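PDB 2CAL: rusticyanin from Thiobacillus ferrooxidans, which carries electrons in the periplasm from cytochrome c552 to the A-type oxidase, using a single bound copper ion. Local coordinates for residues Pro99-Ile104 / Tyr134-Ile139; Ile88-Pro93 / Pro103-Thr108; Pro51-His56 / Thr145-Lys150; Val39-Val44 / Val73-Thr78. The protein carries 1 engineered substitution. All coordinates share one frame; numbering follows the deposited sequence.

Contact 1. Residues Pro99-Ile104 / Tyr134-Ile139. With CU1 (copper (I) ion), chain B.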
loop_
_atom_site.group_PDB
_atom_site.type_symbol
_atom_site.label_atom_id
_atom_site.label_comp_id
_atom_site.label_asym_id
_atom_site.label_seq_id
_atom_site.Cartn_x
_atom_site.Cartn_y
_atom_site.Cartn_z
ATOM N N PRO A 99 -8.563 -10.748 -9.022
ATOM C CA PRO A 99 -9.339 -9.503 -9.089
ATOM C C PRO A 99 -9.313 -8.850 -10.467
ATOM O O PRO A 99 -8.302 -8.731 -11.155
ATOM C CB PRO A 99 -8.594 -8.602 -8.115
ATOM C CG PRO A 99 -7.877 -9.492 -7.161
ATOM C CD PRO A 99 -7.496 -10.694 -8.037
ATOM N N VAL A 100 -10.477 -8.350 -10.846
ATOM C CA VAL A 100 -10.638 -7.590 -12.087
ATOM C C VAL A 100 -10.665 -6.090 -11.719
ATOM O O VAL A 100 -11.697 -5.543 -11.301
ATOM C CB VAL A 100 -11.856 -8.083 -12.855
ATOM C CG1 VAL A 100 -11.887 -7.398 -14.212
ATOM C CG2 VAL A 100 -11.849 -9.595 -13.030
ATOM N N ILE A 101 -9.503 -5.429 -11.851
ATOM C CA ILE A 101 -9.366 -4.068 -11.286
ATOM C C ILE A 101 -8.792 -3.085 -12.266
ATOM O O ILE A 101 -8.509 -1.925 -11.951
ATOM C CB ILE A 101 -8.512 -4.105 -9.991
ATOM C CG1 ILE A 101 -7.070 -4.562 -10.224
ATOM C CG2 ILE A 101 -9.277 -4.879 -8.915
ATOM C CD1 ILE A 101 -6.135 -4.286 -9.026
ATOM N N ASP A 102 -8.576 -3.443 -13.540
ATOM C CA ASP A 102 -8.006 -2.502 -14.501
ATOM C C ASP A 102 -9.058 -1.444 -14.811
ATOM O O ASP A 102 -10.267 -1.748 -14.805
ATOM C CB ASP A 102 -7.528 -3.250 -15.761
ATOM C CG ASP A 102 -6.233 -4.058 -15.593
ATOM O OD1 ASP A 102 -5.520 -3.919 -14.575
ATOM O OD2 ASP A 102 -5.797 -4.771 -16.499
ATOM N N PRO A 103 -8.659 -0.217 -15.122
ATOM C CA PRO A 103 -7.268 0.183 -15.127
ATOM C C PRO A 103 -6.718 0.467 -13.729
ATOM O O PRO A 103 -7.359 1.032 -12.852
ATOM C CB PRO A 103 -7.268 1.472 -15.970
ATOM C CG PRO A 103 -8.666 1.910 -16.032
ATOM C CD PRO A 103 -9.586 0.841 -15.576
ATOM N N ILE A 104 -5.458 0.069 -13.582
ATOM C CA ILE A 104 -4.701 0.404 -12.364
ATOM C C ILE A 104 -4.156 1.813 -12.584
ATOM O O ILE A 104 -3.428 2.101 -13.536
ATOM C CB ILE A 104 -3.610 -0.628 -12.063
ATOM C CG1 ILE A 104 -4.184 -2.003 -11.722
ATOM C CG2 ILE A 104 -2.719 -0.120 -10.923
ATOM C CD1 ILE A 104 -3.232 -3.146 -11.841
ATOM N N TYR A 134 -9.242 2.379 -4.142
ATOM C CA TYR A 134 -8.949 1.213 -3.294
ATOM C C TYR A 134 -7.502 0.845 -3.613
ATOM O O TYR A 134 -7.079 0.872 -4.769
ATOM C CB TYR A 134 -9.913 0.052 -3.553
ATOM C CG TYR A 134 -11.335 0.490 -3.294
ATOM C CD1 TYR A 134 -11.912 0.352 -2.036
ATOM C CD2 TYR A 134 -12.079 1.126 -4.295
ATOM C CE1 TYR A 134 -13.211 0.795 -1.826
ATOM C CE2 TYR A 134 -13.363 1.574 -4.069
ATOM C CZ TYR A 134 -13.932 1.403 -2.822
ATOM O OH TYR A 134 -15.240 1.849 -2.578
ATOM N N TYR A 135 -6.763 0.459 -2.548
ATOM C CA TYR A 135 -5.426 -0.131 -2.735
ATOM C C TYR A 135 -5.608 -1.624 -2.500
ATOM O O TYR A 135 -6.198 -2.065 -1.530
ATOM C CB TYR A 135 -4.341 0.465 -1.842
ATOM C CG TYR A 135 -4.605 0.541 -0.362
ATOM C CD1 TYR A 135 -5.368 1.558 0.237
ATOM C CD2 TYR A 135 -4.086 -0.430 0.476
ATOM C CE1 TYR A 135 -5.592 1.596 1.595
ATOM C CE2 TYR A 135 -4.298 -0.387 1.846
ATOM C CZ TYR A 135 -5.043 0.636 2.427
ATOM O OH TYR A 135 -5.240 0.609 3.780
ATOM N N VAL A 136 -5.126 -2.433 -3.459
ATOM C CA VAL A 136 -5.431 -3.851 -3.557
ATOM C C VAL A 136 -4.177 -4.626 -3.902
ATOM O O VAL A 136 -3.335 -4.219 -4.706
ATOM C CB VAL A 136 -6.502 -4.049 -4.653
ATOM C CG1 VAL A 136 -7.025 -5.475 -4.797
ATOM C CG2 VAL A 136 -7.735 -3.143 -4.471
ATOM N N CYS A 137 -4.071 -5.834 -3.330
ATOM C CA CYS A 137 -3.077 -6.812 -3.740
ATOM C C CYS A 137 -3.634 -7.735 -4.847
ATOM O O CYS A 137 -4.775 -8.178 -4.739
ATOM C CB CYS A 137 -2.618 -7.652 -2.527
ATOM S SG CYS A 137 -1.358 -8.884 -3.035
ATOM N N GLN A 138 -2.799 -7.962 -5.851
ATOM C CA GLN A 138 -3.238 -8.798 -6.978
ATOM C C GLN A 138 -2.805 -10.262 -6.882
ATOM O O GLN A 138 -3.136 -11.033 -7.776
ATOM C CB GLN A 138 -2.648 -8.237 -8.288
ATOM C CG GLN A 138 -3.367 -6.952 -8.739
ATOM C CD GLN A 138 -3.005 -6.642 -10.173
ATOM O OE1 GLN A 138 -1.951 -6.182 -10.629
ATOM N NE2 GLN A 138 -4.013 -6.868 -10.997
ATOM N N ILE A 139 -2.079 -10.662 -5.840
ATOM C CA ILE A 139 -1.757 -12.114 -5.724
ATOM C C ILE A 139 -3.053 -12.859 -5.603
ATOM O O ILE A 139 -3.870 -12.499 -4.764
ATOM C CB ILE A 139 -0.820 -12.355 -4.531
ATOM C CG1 ILE A 139 0.573 -11.776 -4.717
ATOM C CG2 ILE A 139 -0.781 -13.865 -4.250
ATOM C CD1 ILE A 139 1.471 -12.488 -5.694
HETATM CU CU CU1 B . -0.952 -9.732 -1.111
#
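Gln138 lays its methylenes and the carbon of its amide against two isoleucine tips, where the loop 99-104 passes the end of strand 131-136. Ile101 sends its CD1 to within 3.9 Å of Gln138 CG, the two side chains running obliquely across one another. From the opposite direction Ile104 reaches in, its CD1 3.9 Å from Gln138 CD. The glutamine can touch both because its CG stands beside the backbone N (chi1 -75°) and the chain then runs extended toward the loop. Ile101 has its CG1 in the crowded place between backbone N and carbonyl carbon (chi1 63°), and its CD1 also comes near Val136, whose CB lies 4.4 Å away. No hydrogen bond links the segments; branched aliphatics suit such a patch, and the long aliphatic stem of the partly exposed glutamine can reach both isoleucines. With an alanine here, the tips of Ile101 and Ile104 would probably lose their shared cover and a gap would open between loop and strand end. Farther along, the rigid ring of Pro99 brings CG 4.1 Å from Cys137 O, so the loop borders the backbone of a copper ligand. Cys137 points the other way: its SG binds copper at 2.1 Å and accepts a bond from Ile139 N at 3.4 Å, while Ser85 bonds to the Gln138 backbone N. Strand 131-136 runs between strands 87-89 and 148-153, with Val136 touching Thr89 on one neighbour and Phe148 on the other, and the loop 99-104 packs beside its outgoing end.

Contact 2. Residues Ile88-Pro93 / Pro103-Thr108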
loop_
_atom_site.group_PDB
_atom_site.type_symbol
_atom_site.label_atom_id
_atom_site.label_comp_id
_atom_site.label_asym_id
_atom_site.label_seq_id
_atom_site.Cartn_x
_atom_site.Cartn_y
_atom_site.Cartn_z
ATOM N N ILE A 88 -3.457 0.633 -7.048
ATOM C CA ILE A 88 -4.596 1.510 -6.792
ATOM C C ILE A 88 -5.559 1.438 -7.986
ATOM O O ILE A 88 -5.134 1.579 -9.129
ATOM C CB ILE A 88 -4.150 2.973 -6.536
ATOM C CG1 ILE A 88 -3.093 2.998 -5.394
ATOM C CG2 ILE A 88 -5.321 3.866 -6.221
ATOM C CD1 ILE A 88 -2.482 4.383 -5.154
ATOM N N THR A 89 -6.836 1.311 -7.660
ATOM C CA THR A 89 -7.922 1.149 -8.643
ATOM C C THR A 89 -9.138 1.906 -8.163
ATOM O O THR A 89 -9.309 2.168 -6.973
ATOM C CB THR A 89 -8.230 -0.351 -8.801
ATOM O OG1 THR A 89 -9.324 -0.500 -9.785
ATOM C CG2 THR A 89 -8.638 -1.020 -7.512
ATOM N N LYS A 90 -10.032 2.238 -9.116
ATOM C CA LYS A 90 -11.347 2.734 -8.734
ATOM C C LYS A 90 -12.314 1.636 -8.409
ATOM O O LYS A 90 -13.414 1.941 -7.949
ATOM C CB LYS A 90 -11.915 3.668 -9.834
ATOM C CG LYS A 90 -10.960 4.845 -10.143
ATOM C CD LYS A 90 -11.593 5.871 -11.102
ATOM C CE LYS A 90 -10.544 6.875 -11.554
ATOM N NZ LYS A 90 -11.049 8.037 -12.348
ATOM N N LYS A 91 -12.025 0.356 -8.706
ATOM C CA LYS A 91 -12.953 -0.759 -8.472
ATOM C C LYS A 91 -12.963 -1.188 -7.000
ATOM O O LYS A 91 -11.881 -1.452 -6.470
ATOM C CB LYS A 91 -12.569 -1.947 -9.343
ATOM C CG LYS A 91 -13.284 -3.243 -8.993
ATOM C CD LYS A 91 -14.760 -3.233 -9.292
ATOM C CE LYS A 91 -15.576 -4.299 -8.602
ATOM N NZ LYS A 91 -14.857 -5.442 -7.951
ATOM N N GLY A 92 -14.119 -1.261 -6.379
ATOM C CA GLY A 92 -14.274 -1.603 -4.984
ATOM C C GLY A 92 -14.582 -3.098 -4.818
ATOM O O GLY A 92 -14.768 -3.842 -5.781
ATOM N N PRO A 93 -14.627 -3.509 -3.552
ATOM C CA PRO A 93 -14.895 -4.916 -3.214
ATOM C C PRO A 93 -16.338 -5.306 -3.419
ATOM O O PRO A 93 -17.192 -4.426 -3.579
ATOM C CB PRO A 93 -14.507 -4.930 -1.724
ATOM C CG PRO A 93 -14.887 -3.533 -1.248
ATOM C CD PRO A 93 -14.382 -2.653 -2.347
ATOM N N PRO A 103 -8.659 -0.217 -15.122
ATOM C CA PRO A 103 -7.268 0.183 -15.127
ATOM C C PRO A 103 -6.718 0.467 -13.729
ATOM O O PRO A 103 -7.359 1.032 -12.852
ATOM C CB PRO A 103 -7.268 1.472 -15.970
ATOM C CG PRO A 103 -8.666 1.910 -16.032
ATOM C CD PRO A 103 -9.586 0.841 -15.576
ATOM N N ILE A 104 -5.458 0.069 -13.582
ATOM C CA ILE A 104 -4.701 0.404 -12.364
ATOM C C ILE A 104 -4.156 1.813 -12.584
ATOM O O ILE A 104 -3.428 2.101 -13.536
ATOM C CB ILE A 104 -3.610 -0.628 -12.063
ATOM C CG1 ILE A 104 -4.184 -2.003 -11.722
ATOM C CG2 ILE A 104 -2.719 -0.120 -10.923
ATOM C CD1 ILE A 104 -3.232 -3.146 -11.841
ATOM N N VAL A 105 -4.596 2.716 -11.698
ATOM C CA VAL A 105 -4.261 4.121 -11.917
ATOM C C VAL A 105 -2.837 4.460 -11.496
ATOM O O VAL A 105 -2.254 5.399 -12.019
ATOM C CB VAL A 105 -5.259 5.087 -11.268
ATOM C CG1 VAL A 105 -6.675 4.832 -11.809
ATOM C CG2 VAL A 105 -5.282 5.001 -9.748
ATOM N N ALA A 106 -2.320 3.705 -10.550
ATOM C CA ALA A 106 -0.950 3.839 -10.081
ATOM C C ALA A 106 -0.675 2.589 -9.231
ATOM O O ALA A 106 -1.577 2.061 -8.604
ATOM C CB ALA A 106 -0.750 5.110 -9.270
ATOM N N GLY A 107 0.583 2.138 -9.255
ATOM C CA GLY A 107 0.869 0.986 -8.411
ATOM C C GLY A 107 2.042 0.164 -8.913
ATOM O O GLY A 107 2.716 0.587 -9.853
ATOM N N THR A 108 2.195 -0.983 -8.261
ATOM C CA THR A 108 3.375 -1.809 -8.495
ATOM C C THR A 108 3.031 -3.139 -9.181
ATOM O O THR A 108 1.886 -3.616 -9.167
ATOM C CB THR A 108 4.072 -2.111 -7.147
ATOM O OG1 THR A 108 3.359 -3.126 -6.396
ATOM C CG2 THR A 108 4.097 -0.885 -6.247
HETATM O O HOH W 1 -9.724 1.909 -12.041
#
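At the edge of one sheet of the cupredoxin sandwich, strand 87-89 is met by the short, weakly bonded strand 104-105, running roughly the opposite way. Two backbone bonds join them: Ile88 N gives to Ala106 O at 2.8 Å, and Val105 N gives to Ile88 O at 2.9 Å. Ile88 O is also brushed by Ile104 CG2, at 3.5 Å. Beside these bonds, Ile88 CG2 meets Val105 CG2 at 3.7 Å, the two beta-branched side chains crossing at nearly a right angle beside Trp126 of strand 119-126. Where the chains spread apart, a water takes over, accepting from Lys90 N at 3.0 Å and donating to Pro103 O at 2.6 Å. Thr89 has its OG1 anti to the backbone N (chi1 180°), where it accepts from Lys91 N at 3.0 Å in an ST turn; the same hydroxyl is hydrogen-bonded to Ile101 O. At Gly107 the backbone angles would press a beta carbon against the carbonyl before it, and that carbon would also crowd Ile88 N. The pairing thus relies mainly on main-chain groups, and the hydroxyl and the water provide for the polar atoms where the strand gives way to a turn.

Contact 3. Residues Pro51-His56 / Thr145-Lys150. With CU1 (copper (I) ion), chain B.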
loop_
_atom_site.group_PDB
_atom_site.type_symbol
_atom_site.label_atom_id
_atom_site.label_comp_id
_atom_site.label_asym_id
_atom_site.label_seq_id
_atom_site.Cartn_x
_atom_site.Cartn_y
_atom_site.Cartn_z
ATOM N N PRO A 51 -4.178 -11.988 5.252
ATOM C CA PRO A 51 -3.397 -11.030 4.491
ATOM C C PRO A 51 -3.895 -9.618 4.682
ATOM O O PRO A 51 -5.091 -9.321 4.653
ATOM C CB PRO A 51 -3.613 -11.499 3.029
ATOM C CG PRO A 51 -5.051 -11.920 3.052
ATOM C CD PRO A 51 -5.321 -12.484 4.414
ATOM N N SER A 52 -2.984 -8.666 4.833
ATOM C CA SER A 52 -3.356 -7.262 5.080
ATOM C C SER A 52 -2.207 -6.356 4.722
ATOM O O SER A 52 -1.034 -6.748 4.625
ATOM C CB SER A 52 -3.764 -7.018 6.524
ATOM O OG SER A 52 -2.616 -7.122 7.411
ATOM N N PHE A 53 -2.530 -5.076 4.520
ATOM C CA PHE A 53 -1.584 -3.982 4.454
ATOM C C PHE A 53 -1.573 -3.206 5.788
ATOM O O PHE A 53 -2.667 -3.016 6.352
ATOM C CB PHE A 53 -1.968 -2.967 3.362
ATOM C CG PHE A 53 -1.952 -3.497 1.941
ATOM C CD1 PHE A 53 -0.748 -3.663 1.273
ATOM C CD2 PHE A 53 -3.146 -3.805 1.285
ATOM C CE1 PHE A 53 -0.747 -4.073 -0.069
ATOM C CE2 PHE A 53 -3.158 -4.186 -0.039
ATOM C CZ PHE A 53 -1.951 -4.317 -0.709
ATOM N N GLU A 54 -0.399 -2.762 6.188
ATOM C CA GLU A 54 -0.299 -1.855 7.326
ATOM C C GLU A 54 0.181 -0.497 6.802
ATOM O O GLU A 54 1.135 -0.389 6.009
ATOM C CB GLU A 54 0.655 -2.403 8.392
ATOM C CG GLU A 54 0.003 -3.458 9.299
ATOM C CD GLU A 54 -0.375 -4.731 8.549
ATOM O OE1 GLU A 54 0.498 -5.439 8.003
ATOM O OE2 GLU A 54 -1.599 -4.975 8.599
ATOM N N VAL A 55 -0.464 0.531 7.331
ATOM C CA VAL A 55 -0.094 1.915 7.044
ATOM C C VAL A 55 -0.180 2.647 8.387
ATOM O O VAL A 55 -1.226 2.623 9.031
ATOM C CB VAL A 55 -1.017 2.605 6.008
ATOM C CG1 VAL A 55 -0.594 4.061 5.778
ATOM C CG2 VAL A 55 -0.998 1.862 4.688
ATOM N N HIS A 56 0.921 3.268 8.774
ATOM C CA HIS A 56 0.981 4.023 10.044
ATOM C C HIS A 56 0.560 3.130 11.210
ATOM O O HIS A 56 -0.135 3.513 12.140
ATOM C CB HIS A 56 0.132 5.325 9.987
ATOM C CG HIS A 56 0.733 6.419 10.847
ATOM N ND1 HIS A 56 1.326 7.498 10.274
ATOM C CD2 HIS A 56 0.884 6.533 12.166
ATOM C CE1 HIS A 56 1.814 8.293 11.245
ATOM N NE2 HIS A 56 1.539 7.727 12.404
ATOM N N THR A 145 -9.763 -12.256 0.361
ATOM C CA THR A 145 -9.716 -12.586 1.778
ATOM C C THR A 145 -9.266 -11.400 2.623
ATOM O O THR A 145 -8.880 -11.573 3.775
ATOM C CB THR A 145 -8.853 -13.833 2.051
ATOM O OG1 THR A 145 -7.531 -13.688 1.547
ATOM C CG2 THR A 145 -9.423 -15.038 1.324
ATOM N N GLY A 146 -9.344 -10.182 2.053
ATOM C CA GLY A 146 -9.309 -8.966 2.862
ATOM C C GLY A 146 -8.106 -8.092 2.638
ATOM O O GLY A 146 -7.971 -7.083 3.358
ATOM N N MET A 147 -7.220 -8.399 1.687
ATOM C CA MET A 147 -6.022 -7.587 1.511
ATOM C C MET A 147 -6.245 -6.398 0.570
ATOM O O MET A 147 -5.901 -6.358 -0.621
ATOM C CB MET A 147 -4.849 -8.431 1.022
ATOM C CG MET A 147 -3.522 -7.688 1.152
ATOM S SD MET A 147 -2.077 -8.758 0.900
ATOM C CE MET A 147 -0.725 -7.567 1.238
ATOM N N PHE A 148 -6.919 -5.393 1.162
ATOM C CA PHE A 148 -7.274 -4.158 0.446
ATOM C C PHE A 148 -7.674 -3.124 1.486
ATOM O O PHE A 148 -8.115 -3.484 2.585
ATOM C CB PHE A 148 -8.422 -4.368 -0.592
ATOM C CG PHE A 148 -9.772 -4.675 0.016
ATOM C CD1 PHE A 148 -10.129 -6.022 0.236
ATOM C CD2 PHE A 148 -10.677 -3.701 0.396
ATOM C CE1 PHE A 148 -11.337 -6.316 0.805
ATOM C CE2 PHE A 148 -11.909 -4.005 0.944
ATOM C CZ PHE A 148 -12.219 -5.321 1.164
ATOM N N GLY A 149 -7.616 -1.860 1.054
ATOM C CA GLY A 149 -8.206 -0.770 1.844
ATOM C C GLY A 149 -8.685 0.344 0.930
ATOM O O GLY A 149 -8.558 0.254 -0.329
ATOM N N LYS A 150 -9.254 1.379 1.500
ATOM C CA LYS A 150 -9.981 2.454 0.829
ATOM C C LYS A 150 -9.172 3.750 0.914
ATOM O O LYS A 150 -8.506 4.002 1.949
ATOM C CB LYS A 150 -11.357 2.662 1.415
ATOM C CG LYS A 150 -12.221 3.697 0.653
ATOM C CD LYS A 150 -13.660 3.593 1.044
ATOM C CE LYS A 150 -14.322 4.720 1.737
HETATM CU CU CU1 B . -0.952 -9.732 -1.111
#
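Met147 is fully stretched, with CG anti to its backbone N (chi1 -166°) and the rest of the chain extended, while Phe53 holds its ring on the side of its own backbone N (chi1 -64°); together these bring the methyl end of the thioether over one face of the ring. Met147 CE stands 3.9 Å from the centroid of the Phe53 ring, 17° off the normal, a CH-pi contact, and SD lies farther above the same face in a Met-aromatic contact. Met147 CG also meets Phe53 CE2 at 3.7 Å. A flexible, unbranched methionine suits the place, for SD must reach copper, at 2.5 Å, while its carbons pack. Pro51 CB lies 3.8 Å from Met147 SD, and Pro51 CG abuts Thr145 OG1 at 3.4 Å, a hydroxyl bonded to Gly141 O. Gly146 has a positive phi at which a beta carbon would jam against the preceding carbonyl, so glycine suits it. Were a leucine to stand in place of Phe53, the flat surface under CE would be lost and the methionine would probably be freer to shift against the metal. Edge-to-face contact with Phe86 helps set the ring. A cysteine and two histidines, with an axial methionine, make the classic type 1 blue copper site of cupredoxins; here the engineered Met142 replaces one histidine, and His84, Cys137 and Met147 are the ligands seen.

Contact 4. Residues Val39-Val44 / Val73-Thr78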
loop_
_atom_site.group_PDB
_atom_site.type_symbol
_atom_site.label_atom_id
_atom_site.label_comp_id
_atom_site.label_asym_id
_atom_site.label_seq_id
_atom_site.Cartn_x
_atom_site.Cartn_y
_atom_site.Cartn_z
ATOM N N VAL A 39 2.912 8.386 2.013
ATOM C CA VAL A 39 2.230 7.174 2.448
ATOM C C VAL A 39 3.265 6.040 2.484
ATOM O O VAL A 39 3.874 5.775 1.435
ATOM C CB VAL A 39 1.105 6.821 1.484
ATOM C CG1 VAL A 39 0.441 5.506 1.912
ATOM C CG2 VAL A 39 0.072 7.946 1.389
ATOM N N VAL A 40 3.413 5.404 3.637
ATOM C CA VAL A 40 4.346 4.246 3.679
ATOM C C VAL A 40 3.523 3.046 4.099
ATOM O O VAL A 40 3.022 2.938 5.225
ATOM C CB VAL A 40 5.558 4.502 4.589
ATOM C CG1 VAL A 40 6.504 3.298 4.473
ATOM C CG2 VAL A 40 6.271 5.796 4.214
ATOM N N ALA A 41 3.390 2.115 3.140
ATOM C CA ALA A 41 2.607 0.913 3.326
ATOM C C ALA A 41 3.468 -0.341 3.303
ATOM O O ALA A 41 4.450 -0.387 2.563
ATOM C CB ALA A 41 1.589 0.787 2.173
ATOM N N ALA A 42 3.074 -1.312 4.103
ATOM C CA ALA A 42 3.783 -2.614 4.115
ATOM C C ALA A 42 2.791 -3.730 4.023
ATOM O O ALA A 42 1.661 -3.672 4.489
ATOM C CB ALA A 42 4.554 -2.780 5.429
ATOM N N ALA A 43 3.222 -4.795 3.350
ATOM C CA ALA A 43 2.450 -6.040 3.254
ATOM C C ALA A 43 2.766 -6.969 4.446
ATOM O O ALA A 43 3.889 -7.491 4.497
ATOM C CB ALA A 43 2.772 -6.740 1.945
ATOM N N VAL A 44 1.824 -7.142 5.336
ATOM C CA VAL A 44 1.834 -8.049 6.478
ATOM C C VAL A 44 3.121 -7.827 7.309
ATOM O O VAL A 44 4.097 -8.585 7.302
ATOM C CB VAL A 44 1.698 -9.549 6.123
ATOM C CG1 VAL A 44 1.378 -10.379 7.359
ATOM C CG2 VAL A 44 0.607 -9.773 5.071
ATOM N N VAL A 73 4.111 7.365 -2.575
ATOM C CA VAL A 73 3.860 6.065 -1.937
ATOM C C VAL A 73 5.192 5.279 -1.889
ATOM O O VAL A 73 5.869 5.116 -2.899
ATOM C CB VAL A 73 2.814 5.239 -2.693
ATOM C CG1 VAL A 73 2.540 3.929 -1.958
ATOM C CG2 VAL A 73 1.523 6.044 -2.820
ATOM N N THR A 74 5.492 4.774 -0.724
ATOM C CA THR A 74 6.552 3.778 -0.517
ATOM C C THR A 74 5.865 2.476 -0.110
ATOM O O THR A 74 5.007 2.486 0.776
ATOM C CB THR A 74 7.499 4.200 0.619
ATOM O OG1 THR A 74 8.034 5.506 0.321
ATOM C CG2 THR A 74 8.651 3.214 0.733
ATOM N N PHE A 75 6.145 1.393 -0.840
ATOM C CA PHE A 75 5.569 0.089 -0.537
ATOM C C PHE A 75 6.670 -0.926 -0.266
ATOM O O PHE A 75 7.602 -1.044 -1.071
ATOM C CB PHE A 75 4.691 -0.391 -1.715
ATOM C CG PHE A 75 4.176 -1.815 -1.526
ATOM C CD1 PHE A 75 3.410 -2.195 -0.449
ATOM C CD2 PHE A 75 4.512 -2.787 -2.465
ATOM C CE1 PHE A 75 2.959 -3.478 -0.275
ATOM C CE2 PHE A 75 4.059 -4.100 -2.311
ATOM C CZ PHE A 75 3.311 -4.443 -1.221
ATOM N N ILE A 76 6.556 -1.577 0.872
ATOM C CA ILE A 76 7.530 -2.546 1.382
ATOM C C ILE A 76 6.864 -3.890 1.569
ATOM O O ILE A 76 5.830 -3.969 2.204
ATOM C CB ILE A 76 8.119 -2.037 2.739
ATOM C CG1 ILE A 76 8.612 -0.590 2.694
ATOM C CG2 ILE A 76 9.197 -3.008 3.209
ATOM C CD1 ILE A 76 8.734 0.021 4.064
ATOM N N ASN A 77 7.474 -4.942 1.037
ATOM C CA ASN A 77 6.937 -6.280 1.277
ATOM C C ASN A 77 7.733 -6.986 2.371
ATOM O O ASN A 77 8.849 -7.463 2.109
ATOM C CB ASN A 77 6.961 -7.134 0.007
ATOM C CG ASN A 77 6.488 -8.539 0.210
ATOM O OD1 ASN A 77 6.868 -9.471 -0.578
ATOM N ND2 ASN A 77 5.720 -8.792 1.230
ATOM N N THR A 78 7.146 -7.093 3.552
ATOM C CA THR A 78 7.777 -7.774 4.675
ATOM C C THR A 78 7.305 -9.213 4.869
ATOM O O THR A 78 7.696 -9.858 5.836
ATOM C CB THR A 78 7.533 -6.971 6.001
ATOM O OG1 THR A 78 6.152 -6.566 6.116
ATOM C CG2 THR A 78 8.414 -5.720 5.936
HETATM O O HOH W 2 6.572 7.763 0.868
#
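Strands 39-43 and 73-77 form a parallel ladder in the cupredoxin beta-sandwich, their axes 4.7 Å apart and inclined by 18°. Thr74 N gives to Val39 O at 2.9 Å, Ala41 N to Thr74 O, Ile76 N to Ala41 O and Ala43 N to Ile76 O, so each chain in turn lends donor and acceptor. Val40 and Ile76 project from one face, where Val40 CG1 touches Ile76 CD1 at 4.0 Å; Ala42 shares this side, and helix 11-18 lies over it through Leu18, Val14 and Met17. On the other face Phe75, its CG anti to the backbone N (chi1 174°), swings its ring along the neighbouring strand until CZ is 3.9 Å from Ala43 CB. The small Ala41 and Ala43, on this face, leave room for the ring, and Ala43 also meets Met147 and His84 of the copper site. Phe53 packs on Phe75 from strand 53-55. Outside this shell, strands 53-55 and 119-126 continue the sheet, one bonding to strand 39-43 and the other to strand 73-77. Thr74, partly exposed, has its OG1 hydrogen-bonded to Asp123 and accepts there from a water at 2.7 Å. Past the last rung, the ladder is prolonged by a side chain: Thr78 OG1 donates to Ala43 O at 2.9 Å, approaching from 53° above the carbonyl plane, while Thr78 N reaches the same oxygen only weakly.

How the contacts relate
Contact 4 is the buried one, a regular parallel ladder near the centre of the chain, whereas contacts 1, 2 and 3 are partly buried. Contacts 1 and 2 share Pro103 and Ile104 and meet at the Thr89 hydroxyl, but the first is mainly aliphatic packing, without hydrogen bonds across it, the second mostly backbone bonding plus a water. Contacts 1 and 3 each supply a copper ligand, a cysteine and a methionine, from the loop ends of neighbouring strands of one sheet. Contact 3 also reaches into the other sheet, where Ser52 and Glu54 bond to the 39-44 segment of contact 4, so it joins the two sheets beside the metal.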